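PDB 1TU7: glutathione S-transferase 2 from Onchocerca volvulus, which conjugates glutathione to electrophilic compounds, releasing a halide from organic halides, and appears to be central to the parasite's detoxification system. Local coordinates for residues S9-A14 / E193-A198; L19-V22 / K27-D30; A153-L158 / R181-P186. One frame throughout, in Å; residues are numbered along the deposited sequence.

Contact 1 (S9-A14 / E193-A198); sequences SIRGLA and EKRDAA. With GSH (glutathione), chain C.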
loop_
_atom_site.group_PDB
_atom_site.type_symbol
_atom_site.label_atom_id
_atom_site.label_comp_id
_atom_site.label_asym_id
_atom_site.label_seq_id
_atom_site.Cartn_x
_atom_site.Cartn_y
_atom_site.Cartn_z
ATOM N N SER A 9 -7.199 7.507 -18.770
ATOM C CA SER A 9 -6.402 8.439 -19.530
ATOM C C SER A 9 -6.064 9.665 -18.701
ATOM O O SER A 9 -6.339 10.801 -19.068
ATOM C CB SER A 9 -7.076 8.818 -20.848
ATOM O OG SER A 9 -6.093 9.255 -21.748
ATOM N N ILE A 10 -5.454 9.399 -17.554
ATOM C CA ILE A 10 -4.998 10.401 -16.603
ATOM C C ILE A 10 -3.709 9.839 -16.018
ATOM O O ILE A 10 -3.385 8.661 -16.197
ATOM C CB ILE A 10 -6.015 10.636 -15.434
ATOM C CG1 ILE A 10 -6.167 9.376 -14.592
ATOM C CG2 ILE A 10 -7.351 11.141 -15.979
ATOM C CD1 ILE A 10 -6.960 9.529 -13.304
ATOM N N ARG A 11 -2.999 10.668 -15.271
ATOM C CA ARG A 11 -1.798 10.225 -14.600
ATOM C C ARG A 11 -2.147 9.287 -13.455
ATOM O O ARG A 11 -1.838 8.092 -13.517
ATOM C CB ARG A 11 -0.966 11.404 -14.171
ATOM C CG ARG A 11 -0.339 12.121 -15.368
ATOM C CD ARG A 11 0.117 13.544 -15.129
ATOM N NE ARG A 11 1.181 13.631 -14.165
ATOM C CZ ARG A 11 1.995 14.672 -14.047
ATOM N NH1 ARG A 11 1.859 15.721 -14.830
ATOM N NH2 ARG A 11 2.944 14.686 -13.134
ATOM N N GLY A 12 -2.816 9.813 -12.441
ATOM C CA GLY A 12 -3.324 8.997 -11.366
ATOM C C GLY A 12 -2.340 7.978 -10.830
ATOM O O GLY A 12 -1.166 8.266 -10.643
ATOM N N LEU A 13 -2.835 6.779 -10.559
ATOM C CA LEU A 13 -2.038 5.711 -9.961
ATOM C C LEU A 13 -1.111 5.043 -10.916
ATOM O O LEU A 13 -0.174 4.366 -10.484
ATOM C CB LEU A 13 -2.965 4.637 -9.382
ATOM C CG LEU A 13 -3.895 5.091 -8.266
ATOM C CD1 LEU A 13 -4.808 3.943 -7.908
ATOM C CD2 LEU A 13 -3.106 5.573 -7.054
ATOM N N ALA A 14 -1.358 5.184 -12.209
ATOM C CA ALA A 14 -0.548 4.525 -13.227
ATOM C C ALA A 14 0.740 5.244 -13.458
ATOM O O ALA A 14 1.663 4.617 -13.946
ATOM C CB ALA A 14 -1.284 4.409 -14.534
ATOM N N GLU A 193 7.993 16.399 -21.460
ATOM C CA GLU A 193 7.687 17.477 -22.406
ATOM C C GLU A 193 6.404 17.134 -23.177
ATOM O O GLU A 193 5.512 17.978 -23.341
ATOM C CB GLU A 193 8.845 17.705 -23.393
ATOM C CG GLU A 193 10.033 18.480 -22.845
ATOM C CD GLU A 193 11.327 18.357 -23.653
ATOM O OE1 GLU A 193 12.249 19.176 -23.398
ATOM O OE2 GLU A 193 11.454 17.446 -24.515
ATOM N N LYS A 194 6.311 15.904 -23.651
ATOM C CA LYS A 194 5.149 15.490 -24.413
ATOM C C LYS A 194 3.906 15.412 -23.550
ATOM O O LYS A 194 2.809 15.756 -23.971
ATOM C CB LYS A 194 5.427 14.183 -25.111
ATOM C CG LYS A 194 6.441 14.351 -26.237
ATOM C CD LYS A 194 6.914 13.033 -26.776
ATOM C CE LYS A 194 7.994 13.272 -27.837
ATOM N NZ LYS A 194 7.451 13.962 -29.039
ATOM N N ARG A 195 4.069 14.966 -22.306
ATOM C CA ARG A 195 2.954 14.914 -21.390
ATOM C C ARG A 195 2.425 16.305 -21.101
ATOM O O ARG A 195 1.200 16.520 -21.045
ATOM C CB ARG A 195 3.433 14.214 -20.121
ATOM C CG ARG A 195 2.378 13.934 -19.083
ATOM C CD ARG A 195 2.977 13.174 -17.911
ATOM N NE ARG A 195 3.939 13.971 -17.183
ATOM C CZ ARG A 195 4.562 13.590 -16.078
ATOM N NH1 ARG A 195 4.345 12.394 -15.546
ATOM N NH2 ARG A 195 5.359 14.435 -15.455
ATOM N N ASP A 196 3.334 17.258 -20.944
ATOM C CA ASP A 196 2.958 18.633 -20.699
ATOM C C ASP A 196 2.310 19.247 -21.929
ATOM O O ASP A 196 1.345 19.997 -21.807
ATOM C CB ASP A 196 4.173 19.446 -20.307
ATOM C CG ASP A 196 3.811 20.821 -19.840
ATOM O OD1 ASP A 196 4.536 21.758 -20.240
ATOM O OD2 ASP A 196 2.841 21.072 -19.068
ATOM N N ALA A 197 2.834 18.935 -23.108
ATOM C CA ALA A 197 2.282 19.495 -24.346
ATOM C C ALA A 197 0.822 19.094 -24.499
ATOM O O ALA A 197 -0.009 19.897 -24.956
ATOM C CB ALA A 197 3.092 19.063 -25.561
ATOM N N ALA A 198 0.521 17.846 -24.146
ATOM C CA ALA A 198 -0.824 17.275 -24.227
ATOM C C ALA A 198 -1.698 17.650 -23.037
ATOM O O ALA A 198 -2.905 17.331 -23.036
ATOM C CB ALA A 198 -0.722 15.757 -24.336
HETATM N N1 GSH C . -5.025 -0.070 -4.329
HETATM C CA1 GSH C . -5.317 0.146 -5.694
HETATM C C1 GSH C . -4.119 0.220 -6.543
HETATM O O11 GSH C . -3.085 0.857 -5.964
HETATM O O12 GSH C . -3.933 -0.147 -7.761
HETATM C CB1 GSH C . -6.351 1.103 -6.109
HETATM C CG1 GSH C . -6.935 0.969 -7.491
HETATM C CD1 GSH C . -8.010 2.018 -7.731
HETATM O OE1 GSH C . -8.460 2.743 -6.679
HETATM N N2 GSH C . -8.437 2.189 -8.953
HETATM C CA2 GSH C . -9.417 3.208 -9.335
HETATM C C2 GSH C . -10.386 2.597 -10.270
HETATM O O2 GSH C . -10.019 1.536 -11.070
HETATM C CB2 GSH C . -8.743 4.362 -10.071
HETATM S SG2 GSH C . -7.796 5.404 -8.940
HETATM N N3 GSH C . -11.620 3.069 -10.324
HETATM C CA3 GSH C . -12.532 2.464 -11.257
HETATM C C3 GSH C . -13.696 1.850 -10.549
HETATM O O31 GSH C . -13.655 1.371 -9.322
HETATM O O32 GSH C . -14.895 1.795 -11.271
#
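Arg11 and Arg195 lay their guanidinium groups flat on one another where the loop after the first strand of the thioredoxin-like N-terminal domain meets the last helix of the helical C-terminal domain. The planes are 11° apart, and Arg11 CZ sits 3.4 Å from Arg195 CZ, centre over centre. NE of each group lies over NH1 of the other, Arg11 NH1 being 3.6 Å from Arg195 NE, and Arg11 NH2 lies over Arg195 NH2 at 3.4 Å. The two chains, each bent at chi3 (64° and 66°), cross at about a right angle, yet the guanidinium planes stay nearly parallel. With donors on both sides, no hydrogen bond joins the pair. Carboxylates around the pair supply polar partners: Arg11 NH2 pairs with Asp159 and Glu156, Arg195 NH1 with Glu15, and they probably offset the concentrated positive charge.

This buried stack is tight, yet it is essentially the whole contact. The rest of helical segment 193-198, from Glu193 and Lys194 to Asp196 and Ala197, is exposed to solvent. In segment 9-14 the chain past Arg11 runs instead to the glutathione site, where Tyr7 OH is hydrogen-bonded to the backbone N of Leu13. There the Leu13 side chain lines the pocket, its CD1 resting 3.5 Å from SG2 of glutathione.

Contact 2 (L19-V22 / K27-D30); sequences LFLV and KFID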
loop_
_atom_site.group_PDB
_atom_site.type_symbol
_atom_site.label_atom_id
_atom_site.label_comp_id
_atom_site.label_asym_id
_atom_site.label_seq_id
_atom_site.Cartn_x
_atom_site.Cartn_y
_atom_site.Cartn_z
ATOM N N LEU A 19 6.271 5.906 -15.707
ATOM C CA LEU A 19 7.576 6.544 -15.590
ATOM C C LEU A 19 8.680 5.496 -15.499
ATOM O O LEU A 19 9.725 5.660 -16.110
ATOM C CB LEU A 19 7.622 7.490 -14.393
ATOM C CG LEU A 19 6.768 8.752 -14.524
ATOM C CD1 LEU A 19 6.469 9.413 -13.191
ATOM C CD2 LEU A 19 7.450 9.752 -15.474
ATOM N N PHE A 20 8.470 4.449 -14.695
ATOM C CA PHE A 20 9.405 3.327 -14.602
ATOM C C PHE A 20 9.714 2.760 -15.991
ATOM O O PHE A 20 10.862 2.650 -16.378
ATOM C CB PHE A 20 8.829 2.268 -13.652
ATOM C CG PHE A 20 9.697 1.063 -13.431
ATOM C CD1 PHE A 20 10.104 0.754 -12.143
ATOM C CD2 PHE A 20 10.047 0.192 -14.439
ATOM C CE1 PHE A 20 10.864 -0.364 -11.880
ATOM C CE2 PHE A 20 10.819 -0.939 -14.157
ATOM C CZ PHE A 20 11.219 -1.202 -12.871
ATOM N N LEU A 21 8.663 2.437 -16.738
ATOM C CA LEU A 21 8.785 1.775 -18.025
ATOM C C LEU A 21 9.476 2.712 -19.011
ATOM O O LEU A 21 10.366 2.307 -19.732
ATOM C CB LEU A 21 7.404 1.350 -18.502
ATOM C CG LEU A 21 6.708 0.279 -17.684
ATOM C CD1 LEU A 21 5.264 0.199 -18.025
ATOM C CD2 LEU A 21 7.363 -1.089 -17.911
ATOM N N VAL A 22 9.082 3.962 -19.013
ATOM C CA VAL A 22 9.667 4.938 -19.935
ATOM C C VAL A 22 11.148 5.121 -19.612
ATOM O O VAL A 22 11.981 5.066 -20.498
ATOM C CB VAL A 22 8.938 6.283 -19.867
ATOM C CG1 VAL A 22 9.738 7.353 -20.555
ATOM C CG2 VAL A 22 7.568 6.176 -20.531
ATOM N N LYS A 27 9.554 -1.052 -23.596
ATOM C CA LYS A 27 8.468 -0.688 -24.475
ATOM C C LYS A 27 7.202 -1.384 -24.050
ATOM O O LYS A 27 7.199 -2.562 -23.698
ATOM C CB LYS A 27 8.809 -1.000 -25.932
ATOM C CG LYS A 27 10.146 -0.483 -26.376
ATOM C CD LYS A 27 10.252 0.993 -26.287
ATOM C CE LYS A 27 11.433 1.414 -27.189
ATOM N NZ LYS A 27 11.840 2.820 -27.097
ATOM N N PHE A 28 6.120 -0.623 -24.027
ATOM C CA PHE A 28 4.820 -1.105 -23.589
ATOM C C PHE A 28 3.660 -0.444 -24.329
ATOM O O PHE A 28 3.770 0.686 -24.857
ATOM C CB PHE A 28 4.659 -0.925 -22.060
ATOM C CG PHE A 28 4.487 0.515 -21.621
ATOM C CD1 PHE A 28 5.562 1.382 -21.581
ATOM C CD2 PHE A 28 3.241 0.973 -21.208
ATOM C CE1 PHE A 28 5.392 2.695 -21.157
ATOM C CE2 PHE A 28 3.071 2.287 -20.795
ATOM C CZ PHE A 28 4.160 3.140 -20.759
ATOM N N ILE A 29 2.529 -1.152 -24.347
ATOM C CA ILE A 29 1.263 -0.582 -24.801
ATOM C C ILE A 29 0.680 0.213 -23.652
ATOM O O ILE A 29 0.382 -0.347 -22.598
ATOM C CB ILE A 29 0.265 -1.657 -25.255
ATOM C CG1 ILE A 29 0.801 -2.406 -26.484
ATOM C CG2 ILE A 29 -1.060 -1.033 -25.565
ATOM C CD1 ILE A 29 0.161 -3.743 -26.643
ATOM N N ASP A 30 0.571 1.524 -23.849
ATOM C CA ASP A 30 -0.084 2.428 -22.891
ATOM C C ASP A 30 -1.559 2.461 -23.209
ATOM O O ASP A 30 -1.982 3.211 -24.077
ATOM C CB ASP A 30 0.578 3.815 -22.909
ATOM C CG ASP A 30 0.247 4.627 -21.695
ATOM O OD1 ASP A 30 0.420 5.872 -21.723
ATOM O OD2 ASP A 30 -0.154 4.095 -20.647
#
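The carboxylate of Asp30, two residues beyond the Phe28 whose ring rests on Leu21, is gripped by two arginines: OD1 forms a salt bridge with Arg32 NH1 and OD2 another with Arg18 NE. Arg18 belongs to the same helix as Leu21, so one of these bridges ties the helix to the strand just beyond the apolar contact. Between segments 19-22 and 27-30 themselves there is no hydrogen bond, and what joins them is hydrocarbon packing around one aromatic ring.

Leu21 supplies most of it. Its CD1 methyl stands over the face of the Phe28 ring, 3.7 Å from the centroid and 11° off the normal, a well-centred CH-pi contact. Leu21 CB adds a second touch, 3.6 Å from Phe28 CD1 and equally far from Phe28 CE1, so the leucine spans from the middle of the ring to one flank. Val22 comes from another direction, its CG2 lying near the ring plane, 4.2 Å from Phe28 CE1, in a looser contact at the edge. The ring reaches the helix through the crowded position of its first torsion, with CG between the backbone N and the carbonyl carbon (chi1 72°).

Phe28 also touches Tyr3 and Leu5 of strand 3-8, and Val22 touches Tyr191 of helix 186-197. The contact lies within a beta-alpha-beta unit, where helix 15-23 crosses over from strand 3-8 and packs against segment 27-30, which leads into strand 29-33, the parallel neighbour of strand 3-8 at the border of the sheet within this chain.

Contact 3 (A153-L158 / R181-P186); sequences ALFEEL and RMKDRP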
loop_
_atom_site.group_PDB
_atom_site.type_symbol
_atom_site.label_atom_id
_atom_site.label_comp_id
_atom_site.label_asym_id
_atom_site.label_seq_id
_atom_site.Cartn_x
_atom_site.Cartn_y
_atom_site.Cartn_z
ATOM N N ALA A 153 7.955 7.022 -8.038
ATOM C CA ALA A 153 6.819 7.409 -7.229
ATOM C C ALA A 153 7.055 8.758 -6.579
ATOM O O ALA A 153 6.184 9.625 -6.591
ATOM C CB ALA A 153 6.564 6.351 -6.208
ATOM N N LEU A 154 8.241 8.948 -6.007
ATOM C CA LEU A 154 8.543 10.243 -5.397
ATOM C C LEU A 154 8.530 11.358 -6.440
ATOM O O LEU A 154 8.002 12.441 -6.207
ATOM C CB LEU A 154 9.868 10.202 -4.642
ATOM C CG LEU A 154 10.281 11.526 -3.979
ATOM C CD1 LEU A 154 9.297 11.969 -2.934
ATOM C CD2 LEU A 154 11.655 11.349 -3.362
ATOM N N PHE A 155 9.170 11.114 -7.579
ATOM C CA PHE A 155 9.195 12.078 -8.662
ATOM C C PHE A 155 7.781 12.517 -9.029
ATOM O O PHE A 155 7.475 13.714 -9.098
ATOM C CB PHE A 155 9.923 11.499 -9.880
ATOM C CG PHE A 155 9.875 12.380 -11.107
ATOM C CD1 PHE A 155 9.581 11.839 -12.342
ATOM C CD2 PHE A 155 10.155 13.735 -11.033
ATOM C CE1 PHE A 155 9.526 12.604 -13.468
ATOM C CE2 PHE A 155 10.126 14.518 -12.165
ATOM C CZ PHE A 155 9.817 13.954 -13.384
ATOM N N GLU A 156 6.898 11.573 -9.273
ATOM C CA GLU A 156 5.544 11.918 -9.657
ATOM C C GLU A 156 4.835 12.692 -8.555
ATOM O O GLU A 156 4.165 13.673 -8.821
ATOM C CB GLU A 156 4.762 10.650 -10.019
ATOM C CG GLU A 156 3.296 10.902 -10.334
ATOM C CD GLU A 156 3.000 11.643 -11.624
ATOM O OE1 GLU A 156 3.959 12.030 -12.340
ATOM O OE2 GLU A 156 1.776 11.793 -11.919
ATOM N N GLU A 157 5.006 12.283 -7.312
ATOM C CA GLU A 157 4.314 12.965 -6.211
ATOM C C GLU A 157 4.794 14.392 -6.083
ATOM O O GLU A 157 3.974 15.309 -5.872
ATOM C CB GLU A 157 4.465 12.197 -4.906
ATOM C CG GLU A 157 3.352 12.514 -3.929
ATOM C CD GLU A 157 2.025 12.046 -4.447
ATOM O OE1 GLU A 157 1.943 11.098 -5.262
ATOM O OE2 GLU A 157 1.019 12.641 -4.022
ATOM N N LEU A 158 6.087 14.624 -6.222
ATOM C CA LEU A 158 6.622 15.988 -6.190
ATOM C C LEU A 158 6.113 16.780 -7.388
ATOM O O LEU A 158 5.799 17.961 -7.264
ATOM C CB LEU A 158 8.139 15.975 -6.192
ATOM C CG LEU A 158 8.755 15.355 -4.935
ATOM C CD1 LEU A 158 10.237 15.277 -5.101
ATOM C CD2 LEU A 158 8.357 16.064 -3.636
ATOM N N ARG A 181 16.413 16.496 -10.968
ATOM C CA ARG A 181 17.336 15.454 -11.415
ATOM C C ARG A 181 16.602 14.358 -12.173
ATOM O O ARG A 181 17.052 13.890 -13.220
ATOM C CB ARG A 181 18.068 14.877 -10.210
ATOM C CG ARG A 181 19.050 13.788 -10.552
ATOM C CD ARG A 181 19.798 13.241 -9.357
ATOM N NE ARG A 181 20.463 14.284 -8.584
ATOM C CZ ARG A 181 21.542 14.987 -8.950
ATOM N NH1 ARG A 181 22.015 15.905 -8.108
ATOM N NH2 ARG A 181 22.162 14.791 -10.124
ATOM N N MET A 182 15.441 13.966 -11.646
ATOM C CA MET A 182 14.625 12.961 -12.312
ATOM C C MET A 182 14.112 13.441 -13.659
ATOM O O MET A 182 14.159 12.717 -14.668
ATOM C CB MET A 182 13.459 12.583 -11.406
ATOM C CG MET A 182 13.933 11.739 -10.222
ATOM S SD MET A 182 14.509 10.059 -10.629
ATOM C CE MET A 182 12.975 9.325 -11.214
ATOM N N LYS A 183 13.651 14.683 -13.683
ATOM C CA LYS A 183 13.075 15.257 -14.892
ATOM C C LYS A 183 14.155 15.400 -15.960
ATOM O O LYS A 183 13.861 15.396 -17.143
ATOM C CB LYS A 183 12.440 16.617 -14.596
ATOM C CG LYS A 183 11.443 17.089 -15.646
ATOM C CD LYS A 183 10.746 18.348 -15.153
ATOM C CE LYS A 183 10.088 19.170 -16.256
ATOM N NZ LYS A 183 9.365 20.314 -15.626
ATOM N N ASP A 184 15.411 15.499 -15.536
ATOM C CA ASP A 184 16.524 15.685 -16.468
ATOM C C ASP A 184 17.031 14.371 -17.032
ATOM O O ASP A 184 17.844 14.363 -17.975
ATOM C CB ASP A 184 17.676 16.407 -15.777
ATOM C CG ASP A 184 17.450 17.891 -15.625
ATOM O OD1 ASP A 184 18.235 18.504 -14.865
ATOM O OD2 ASP A 184 16.539 18.498 -16.206
ATOM N N ARG A 185 16.607 13.233 -16.483
ATOM C CA ARG A 185 16.983 11.964 -17.086
ATOM C C ARG A 185 16.456 11.961 -18.513
ATOM O O ARG A 185 15.321 12.345 -18.730
ATOM C CB ARG A 185 16.436 10.805 -16.282
ATOM C CG ARG A 185 17.014 10.765 -14.873
ATOM C CD ARG A 185 16.367 9.754 -13.976
ATOM N NE ARG A 185 16.589 8.375 -14.391
ATOM C CZ ARG A 185 17.627 7.628 -14.048
ATOM N NH1 ARG A 185 18.581 8.111 -13.290
ATOM N NH2 ARG A 185 17.672 6.373 -14.439
ATOM N N PRO A 186 17.275 11.624 -19.503
ATOM C CA PRO A 186 16.870 11.897 -20.886
ATOM C C PRO A 186 15.522 11.330 -21.340
ATOM O O PRO A 186 14.769 12.033 -22.021
ATOM C CB PRO A 186 18.008 11.299 -21.699
ATOM C CG PRO A 186 19.186 11.525 -20.824
ATOM C CD PRO A 186 18.656 11.088 -19.438
#
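A buried, largely apolar helix-helix contact, without a hydrogen bond across it, joins helix 149-164 to the end of helix 173-183, with the Phe155 ring set against Met182 and Lys183. The closest CA atoms are those of Phe155 and Met182, 6.6 Å apart. Phe155 CG is anti to its own N (chi1 174°), which carries the ring out toward the partner helix. There Met182 CB sits over one face, 3.8 Å from the ring centroid and 22° off the normal, a CH-pi contact displaced toward the rim; its nearest ring atom is Phe155 CD2, at 3.5 Å. The methionine then bends at chi2 and chi3, and its CE returns to within 4.0 Å of Phe155 CB.

Farther along the ring, Phe155 CZ meets the backbone and base of Lys183, 3.8 Å from Lys183 CA. The lysine chain is extended beyond CG and carries its ammonium group off from the ring. The Phe155 ring also meets the His179 ring, one turn earlier on helix 173-183. Far from the glutathione site, this joins two successive helices of the all-helical C-terminal domain characteristic of cytosolic glutathione transferases.

How the contacts relate
Contacts 1 and 3 are buried, whereas contact 2 is only partly so. Contact 2 works within the N-terminal domain and contact 3 within the helical one; contact 1 bridges the two. Their chemistry follows: the intradomain contacts are hydrocarbon over an aromatic face, while the interdomain one stacks two charged groups. Glu156, from segment 153-158 of contact 3, turns to contact 1, its OE1 forming a salt bridge with Arg11 NH2 at 3.0 Å. Leu19, on segment 19-22 but pointing away from Phe28, packs on both other contacts, its CD1 4.0 Å from Phe155 CD1 and its CD2 4.1 Å from Arg195 NH1.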